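Local coordinates for protein-glutamine gamma-glutamyltransferase (Pseudomonas aeruginosa PAO1, PDB 6G49) that shows transglutaminase activity in vitro, joining glutamine and lysine side chains of proteins, and is critical for the viability of this bacterium, at residues 68-79 / 262-271. Residues are numbered along the deposited sequence; the frame is centred on the assembly and turned at random. Where two conformers were deposited one is given.
Sequences REQLYWRALTME and RVVAGYQGGE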
ATOM      1  N   ARG A  68      -8.649  -3.882  13.608  1.00 30.65           N
ATOM      2  CA  ARG A  68      -8.808  -3.170  12.352  1.00 36.96           C
ATOM      3  C   ARG A  68      -7.480  -2.668  11.819  1.00 33.97           C
ATOM      4  O   ARG A  68      -7.271  -2.615  10.608  1.00 27.42           O
ATOM      5  CB  ARG A  68      -9.598  -1.878  12.517  1.00 38.13           C
ATOM      6  CG  ARG A  68     -11.078  -2.103  12.598  1.00 47.77           C
ATOM      7  CD  ARG A  68     -11.704  -0.733  12.570  1.00 50.53           C
ATOM      8  NE  ARG A  68     -13.096  -0.907  12.247  1.00 45.77           N
ATOM      9  CZ  ARG A  68     -13.539  -1.182  11.025  1.00 51.37           C
ATOM     10  NH1 ARG A  68     -12.723  -1.096   9.985  1.00 34.23           N
ATOM     11  NH2 ARG A  68     -14.798  -1.561  10.865  1.00 41.04           N
ATOM     12  N   GLU A  69      -6.569  -2.350  12.747  1.00 31.72           N
ATOM     13  CA  GLU A  69      -5.292  -1.732  12.431  1.00 38.00           C
ATOM     14  C   GLU A  69      -4.432  -2.697  11.636  1.00 31.26           C
ATOM     15  O   GLU A  69      -3.487  -2.273  11.055  1.00 33.33           O
ATOM     16  CB  GLU A  69      -4.523  -1.366  13.718  1.00 38.92           C
ATOM     17  CG  GLU A  69      -5.408  -0.665  14.713  1.00 61.27           C
ATOM     18  CD  GLU A  69      -6.170  -1.588  15.656  1.00 55.37           C
ATOM     19  OE1 GLU A  69      -7.397  -1.703  15.480  1.00 49.74           O
ATOM     20  OE2 GLU A  69      -5.526  -2.205  16.542  1.00 74.74           O
ATOM     21  N   GLN A  70      -4.743  -3.993  11.685  1.00 25.35           N
ATOM     22  CA  GLN A  70      -3.992  -4.976  10.998  1.00 24.81           C
ATOM     23  C   GLN A  70      -4.599  -5.318   9.618  1.00 21.83           C
ATOM     24  O   GLN A  70      -4.020  -6.147   8.938  1.00 22.17           O
ATOM     25  CB  GLN A  70      -3.970  -6.267  11.822  1.00 27.93           C
ATOM     26  CG  GLN A  70      -3.105  -6.083  13.072  1.00 34.48           C
ATOM     27  CD  GLN A  70      -3.106  -7.256  14.028  1.00 38.24           C
ATOM     28  OE1 GLN A  70      -3.360  -8.408  13.666  1.00 38.44           O
ATOM     29  NE2 GLN A  70      -2.800  -6.946  15.277  1.00 41.09           N
ATOM     30  N   LEU A  71      -5.790  -4.793   9.282  1.00 20.78           N
ATOM     31  CA  LEU A  71      -6.519  -5.226   8.113  1.00 18.80           C
ATOM     32  C   LEU A  71      -6.070  -4.418   6.886  1.00 17.49           C
ATOM     33  O   LEU A  71      -6.807  -3.613   6.305  1.00 19.95           O
ATOM     34  CB  LEU A  71      -8.003  -5.079   8.360  1.00 19.56           C
ATOM     35  CG  LEU A  71      -8.539  -5.947   9.496  1.00 19.88           C
ATOM     36  CD1 LEU A  71     -10.018  -5.750   9.600  1.00 23.55           C
ATOM     37  CD2 LEU A  71      -8.202  -7.411   9.277  1.00 23.35           C
ATOM     38  N   TYR A  72      -4.814  -4.620   6.535  1.00 18.62           N
ATOM     39  CA  TYR A  72      -4.225  -4.098   5.297  1.00 18.18           C
ATOM     40  C   TYR A  72      -4.254  -5.174   4.228  1.00 18.01           C
ATOM     41  O   TYR A  72      -3.423  -6.080   4.199  1.00 19.91           O
ATOM     42  CB  TYR A  72      -2.793  -3.596   5.537  1.00 19.99           C
ATOM     43  CG  TYR A  72      -2.766  -2.266   6.241  1.00 18.13           C
ATOM     44  CD1 TYR A  72      -2.919  -2.171   7.606  1.00 19.61           C
ATOM     45  CD2 TYR A  72      -2.515  -1.091   5.546  1.00 19.02           C
ATOM     46  CE1 TYR A  72      -2.907  -0.952   8.236  1.00 19.37           C
ATOM     47  CE2 TYR A  72      -2.473   0.149   6.175  1.00 18.88           C
ATOM     48  CZ  TYR A  72      -2.661   0.209   7.545  1.00 18.95           C
ATOM     49  OH  TYR A  72      -2.589   1.420   8.151  1.00 20.89           O
ATOM     50  N   TRP A  73      -5.228  -5.045   3.338  1.00 17.80           N
ATOM     51  CA  TRP A  73      -5.482  -5.952   2.236  1.00 17.53           C
ATOM     52  C   TRP A  73      -4.640  -5.567   1.019  1.00 17.33           C
ATOM     53  O   TRP A  73      -5.050  -4.657   0.284  1.00 18.86           O
ATOM     54  CB  TRP A  73      -6.968  -6.036   1.879  1.00 17.60           C
ATOM     55  CG  TRP A  73      -7.880  -6.253   3.039  1.00 17.35           C
ATOM     56  CD1 TRP A  73      -8.597  -5.305   3.689  1.00 19.62           C
ATOM     57  CD2 TRP A  73      -8.140  -7.494   3.733  1.00 17.07           C
ATOM     58  NE1 TRP A  73      -9.282  -5.862   4.746  1.00 19.81           N
ATOM     59  CE2 TRP A  73      -9.020  -7.192   4.774  1.00 17.13           C
ATOM     60  CE3 TRP A  73      -7.696  -8.800   3.542  1.00 21.49           C
ATOM     61  CZ2 TRP A  73      -9.470  -8.176   5.661  1.00 19.97           C
ATOM     62  CZ3 TRP A  73      -8.142  -9.773   4.413  1.00 21.69           C
ATOM     63  CH2 TRP A  73      -9.030  -9.438   5.418  1.00 19.78           C
ATOM     64  N   ARG A  74      -3.470  -6.183   0.858  1.00 17.61           N
ATOM     65  CA  ARG A  74      -2.599  -5.884  -0.293  0.54 18.51           C
ATOM     66  C   ARG A  74      -3.268  -6.383  -1.564  1.00 18.08           C
ATOM     67  O   ARG A  74      -3.773  -7.513  -1.632  1.00 18.87           O
ATOM     68  CB  ARG A  74      -1.195  -6.490  -0.231  0.54 19.50           C
ATOM     69  CG  ARG A  74      -0.294  -6.148  -1.423  0.54 20.36           C
ATOM     70  CD  ARG A  74       1.123  -6.738  -1.339  0.54 22.58           C
ATOM     71  NE  ARG A  74       1.819  -6.406  -0.111  0.54 18.48           N
ATOM     72  CZ  ARG A  74       3.050  -5.912  -0.050  0.54 19.06           C
ATOM     73  NH1 ARG A  74       3.783  -5.883  -1.163  0.54 18.89           N
ATOM     74  NH2 ARG A  74       3.512  -5.434   1.096  0.54 17.91           N
ATOM     75  N   ALA A  75      -3.259  -5.523  -2.604  1.00 17.79           N
ATOM     76  CA  ALA A  75      -3.618  -5.899  -3.969  1.00 17.35           C
ATOM     77  C   ALA A  75      -2.403  -5.952  -4.864  1.00 19.54           C
ATOM     78  O   ALA A  75      -2.148  -6.970  -5.535  1.00 20.02           O
ATOM     79  CB  ALA A  75      -4.648  -4.976  -4.533  1.00 18.13           C
ATOM     80  N   LEU A  76      -1.653  -4.836  -4.918  1.00 16.92           N
ATOM     81  CA  LEU A  76      -0.483  -4.789  -5.812  1.00 18.12           C
ATOM     82  C   LEU A  76       0.483  -3.754  -5.249  1.00 19.29           C
ATOM     83  O   LEU A  76       0.153  -3.001  -4.362  1.00 18.77           O
ATOM     84  CB  LEU A  76      -0.876  -4.436  -7.242  1.00 19.16           C
ATOM     85  CG  LEU A  76      -1.321  -3.010  -7.517  1.00 21.70           C
ATOM     86  CD1 LEU A  76      -1.084  -2.692  -8.998  1.00 26.59           C
ATOM     87  CD2 LEU A  76      -2.787  -2.790  -7.142  1.00 22.71           C
ATOM     88  N   THR A  77       1.696  -3.708  -5.818  1.00 18.37           N
ATOM     89  CA  THR A  77       2.638  -2.618  -5.579  1.00 17.76           C
ATOM     90  C   THR A  77       2.830  -1.846  -6.861  1.00 18.19           C
ATOM     91  O   THR A  77       2.679  -2.380  -7.976  1.00 18.80           O
ATOM     92  CB  THR A  77       4.024  -3.011  -5.035  1.00 20.59           C
ATOM     93  OG1 THR A  77       4.869  -3.473  -6.106  1.00 20.30           O
ATOM     94  CG2 THR A  77       3.945  -4.011  -3.908  1.00 22.05           C
ATOM     95  N   MET A  78       3.163  -0.565  -6.669  1.00 18.38           N
ATOM     96  CA  MET A  78       3.473   0.350  -7.758  0.75 17.05           C
ATOM     97  C   MET A  78       4.893   0.873  -7.525  1.00 19.23           C
ATOM     98  O   MET A  78       5.142   1.588  -6.566  1.00 18.58           O
ATOM     99  CB  MET A  78       2.436   1.470  -7.769  0.75 18.12           C
ATOM    100  CG  MET A  78       1.029   0.916  -8.067  0.75 21.09           C
ATOM    101  SD  MET A  78      -0.183   2.257  -8.171  0.75 22.49           S
ATOM    102  CE  MET A  78      -1.663   1.261  -8.237  0.75 19.74           C
ATOM    103  N   GLU A  79       5.795   0.469  -8.422  1.00 18.38           N
ATOM    104  CA  GLU A  79       7.216   0.727  -8.293  1.00 18.22           C
ATOM    105  C   GLU A  79       7.728   1.789  -9.244  1.00 19.51           C
ATOM    106  O   GLU A  79       8.932   2.124  -9.143  1.00 20.16           O
ATOM    107  CB  GLU A  79       7.978  -0.585  -8.496  1.00 18.40           C
ATOM    108  CG  GLU A  79       7.815  -1.558  -7.343  1.00 20.46           C
ATOM    109  CD  GLU A  79       8.279  -2.975  -7.641  1.00 19.87           C
ATOM    110  OE1 GLU A  79       7.770  -3.526  -8.601  1.00 23.46           O
ATOM    111  OE2 GLU A  79       9.134  -3.468  -6.875  1.00 20.28           O
ATOM    112  N   ARG A 262       8.365   1.613  -2.135  1.00 16.63           N
ATOM    113  CA  ARG A 262       7.364   1.482  -3.175  1.00 18.08           C
ATOM    114  C   ARG A 262       6.001   1.727  -2.519  1.00 16.01           C
ATOM    115  O   ARG A 262       5.874   1.647  -1.294  1.00 17.73           O
ATOM    116  CB  ARG A 262       7.427   0.149  -3.932  1.00 17.82           C
ATOM    117  CG  ARG A 262       7.331  -1.072  -3.033  1.00 17.26           C
ATOM    118  CD  ARG A 262       7.618  -2.346  -3.817  1.00 17.81           C
ATOM    119  NE  ARG A 262       7.705  -3.478  -2.918  1.00 18.41           N
ATOM    120  CZ  ARG A 262       8.433  -4.591  -3.121  1.00 21.14           C
ATOM    121  NH1 ARG A 262       9.142  -4.743  -4.245  1.00 17.79           N
ATOM    122  NH2 ARG A 262       8.427  -5.547  -2.187  1.00 19.51           N
ATOM    123  N   VAL A 263       5.063   2.100  -3.372  1.00 17.53           N
ATOM    124  CA  VAL A 263       3.665   2.261  -2.930  1.00 15.23           C
ATOM    125  C   VAL A 263       2.971   0.912  -2.980  1.00 17.67           C
ATOM    126  O   VAL A 263       3.065   0.159  -3.973  1.00 18.04           O
ATOM    127  CB  VAL A 263       2.969   3.321  -3.805  1.00 17.55           C
ATOM    128  CG1 VAL A 263       1.465   3.349  -3.555  1.00 18.57           C
ATOM    129  CG2 VAL A 263       3.601   4.694  -3.612  1.00 19.43           C
ATOM    130  N   VAL A 264       2.234   0.625  -1.913  1.00 16.31           N
ATOM    131  CA  VAL A 264       1.388  -0.571  -1.828  1.00 16.28           C
ATOM    132  C   VAL A 264      -0.058  -0.082  -1.984  1.00 17.99           C
ATOM    133  O   VAL A 264      -0.462   0.828  -1.272  1.00 17.95           O
ATOM    134  CB  VAL A 264       1.592  -1.323  -0.507  1.00 18.11           C
ATOM    135  CG1 VAL A 264       0.840  -2.654  -0.523  1.00 18.73           C
ATOM    136  CG2 VAL A 264       3.070  -1.615  -0.255  1.00 18.72           C
ATOM    137  N   ALA A 265      -0.811  -0.712  -2.865  1.00 17.17           N
ATOM    138  CA  ALA A 265      -2.197  -0.366  -3.081  1.00 17.04           C
ATOM    139  C   ALA A 265      -3.078  -1.571  -2.724  1.00 17.17           C
ATOM    140  O   ALA A 265      -2.725  -2.721  -2.959  1.00 17.68           O
ATOM    141  CB  ALA A 265      -2.438  -0.014  -4.513  1.00 20.05           C
ATOM    142  N   GLY A 266      -4.240  -1.267  -2.187  1.00 16.31           N
ATOM    143  CA  GLY A 266      -5.211  -2.304  -1.805  1.00 17.29           C
ATOM    144  C   GLY A 266      -6.366  -1.675  -1.079  1.00 17.22           C
ATOM    145  O   GLY A 266      -6.892  -0.673  -1.516  1.00 17.36           O
ATOM    146  N   TYR A 267      -6.748  -2.281   0.044  1.00 15.97           N
ATOM    147  CA  TYR A 267      -7.856  -1.806   0.838  1.00 16.80           C
ATOM    148  C   TYR A 267      -7.412  -1.844   2.300  1.00 16.97           C
ATOM    149  O   TYR A 267      -6.534  -2.648   2.638  1.00 18.36           O
ATOM    150  CB  TYR A 267      -9.087  -2.704   0.654  1.00 17.79           C
ATOM    151  CG  TYR A 267      -9.616  -2.720  -0.749  1.00 16.94           C
ATOM    152  CD1 TYR A 267      -9.054  -3.529  -1.727  1.00 17.28           C
ATOM    153  CD2 TYR A 267     -10.595  -1.808  -1.116  1.00 16.54           C
ATOM    154  CE1 TYR A 267      -9.497  -3.481  -3.048  1.00 17.59           C
ATOM    155  CE2 TYR A 267     -11.034  -1.742  -2.433  1.00 17.87           C
ATOM    156  CZ  TYR A 267     -10.465  -2.561  -3.389  1.00 19.42           C
ATOM    157  OH  TYR A 267     -10.920  -2.486  -4.670  1.00 21.26           O
ATOM    158  N   GLN A 268      -8.038  -1.018   3.139  1.00 17.16           N
ATOM    159  CA  GLN A 268      -7.739  -1.072   4.565  1.00 18.99           C
ATOM    160  C   GLN A 268      -9.081  -1.099   5.306  1.00 18.97           C
ATOM    161  O   GLN A 268      -9.848  -0.173   5.130  1.00 22.14           O
ATOM    162  CB  GLN A 268      -6.843   0.076   5.015  1.00 18.89           C
ATOM    163  CG  GLN A 268      -6.151  -0.171   6.331  1.00 18.18           C
ATOM    164  CD  GLN A 268      -7.023  -0.194   7.561  1.00 24.37           C
ATOM    165  OE1 GLN A 268      -7.997   0.518   7.626  1.00 24.75           O
ATOM    166  NE2 GLN A 268      -6.600  -0.969   8.557  1.00 23.65           N
ATOM    167  N   GLY A 269      -9.203  -2.097   6.182  1.00 19.66           N
ATOM    168  CA  GLY A 269     -10.325  -2.147   7.105  1.00 22.24           C
ATOM    169  C   GLY A 269     -11.391  -3.097   6.614  1.00 19.75           C
ATOM    170  O   GLY A 269     -11.154  -4.225   6.253  1.00 21.00           O
ATOM    171  N   GLY A 270     -12.624  -2.629   6.717  1.00 19.45           N
ATOM    172  CA  GLY A 270     -13.779  -3.418   6.357  1.00 22.71           C
ATOM    173  C   GLY A 270     -14.930  -3.160   7.316  1.00 27.81           C
ATOM    174  O   GLY A 270     -14.764  -2.552   8.352  1.00 27.72           O
ATOM    175  N   GLU A 271     -16.103  -3.643   6.948  1.00 23.79           N
ATOM    176  CA  GLU A 271     -17.314  -3.450   7.716  1.00 23.93           C
ATOM    177  C   GLU A 271     -17.865  -4.798   8.180  1.00 21.81           C
ATOM    178  O   GLU A 271     -18.127  -5.661   7.383  1.00 24.09           O
ATOM    179  CB  GLU A 271     -18.328  -2.752   6.820  1.00 22.84           C
ATOM    180  CG  GLU A 271     -17.889  -1.383   6.289  1.00 23.16           C
ATOM    181  CD  GLU A 271     -16.827  -1.412   5.184  1.00 18.64           C
ATOM    182  OE1 GLU A 271     -17.053  -1.973   4.113  1.00 20.63           O
ATOM    183  OE2 GLU A 271     -15.756  -0.829   5.382  1.00 23.12           O
TER
HETATM  184  O   HOH W   1     -10.045   0.323   9.470  1.00 30.83           O
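A classic beta bulge interrupts the antiparallel pairing of strand 72-78 with 262-265 and, beyond a corner at G266, with 267-268: Y72 pairs with Q268 and M78 with V263, but A75 and L76 both donate to A265 O, their N atoms 2.9 and 3.1 Å from it, which shifts the register by one residue. At the corner G266 CA passes 3.2 Å from W73 O, a CA-H...O contact.

Beyond the corner, Q268 lies over one face of Y72, its CG 3.6 Å from the ring centroid and 7° off the normal, a CH-pi contact. Q268 CG anti to the backbone N (chi1 -161°) and a bend at chi2 bring the amide toward the 68-71 turn, where Q268 NE2 makes a weak hydrogen bond to R68 O. A water links Q268 OE1 to R68 NH1. The R68 guanidinium meets G270 O end-on and in its own plane, NH1 at 3.0 Å and NH2 at 2.7 Å, while W73 NE1 points nearly straight at G269 O (2.9 Å, 167°).

At the far end R262 NH1 forms a salt bridge with E79 OE2 (2.9 Å), reaching it from above the carboxylate plane; R262 NE makes a second, to E291 OE1, and E79 OE1 is hydrogen-bonded to Q91.

Y72 OH is hydrogen-bonded to D303 and Q268 touches H287, both probable active-site residues, placing this buried contact beside the likely catalytic triad of the periplasmic domain. Strand 72-81 is flanked by 120-124, and 261-265 by 286-294, within one antiparallel sheet.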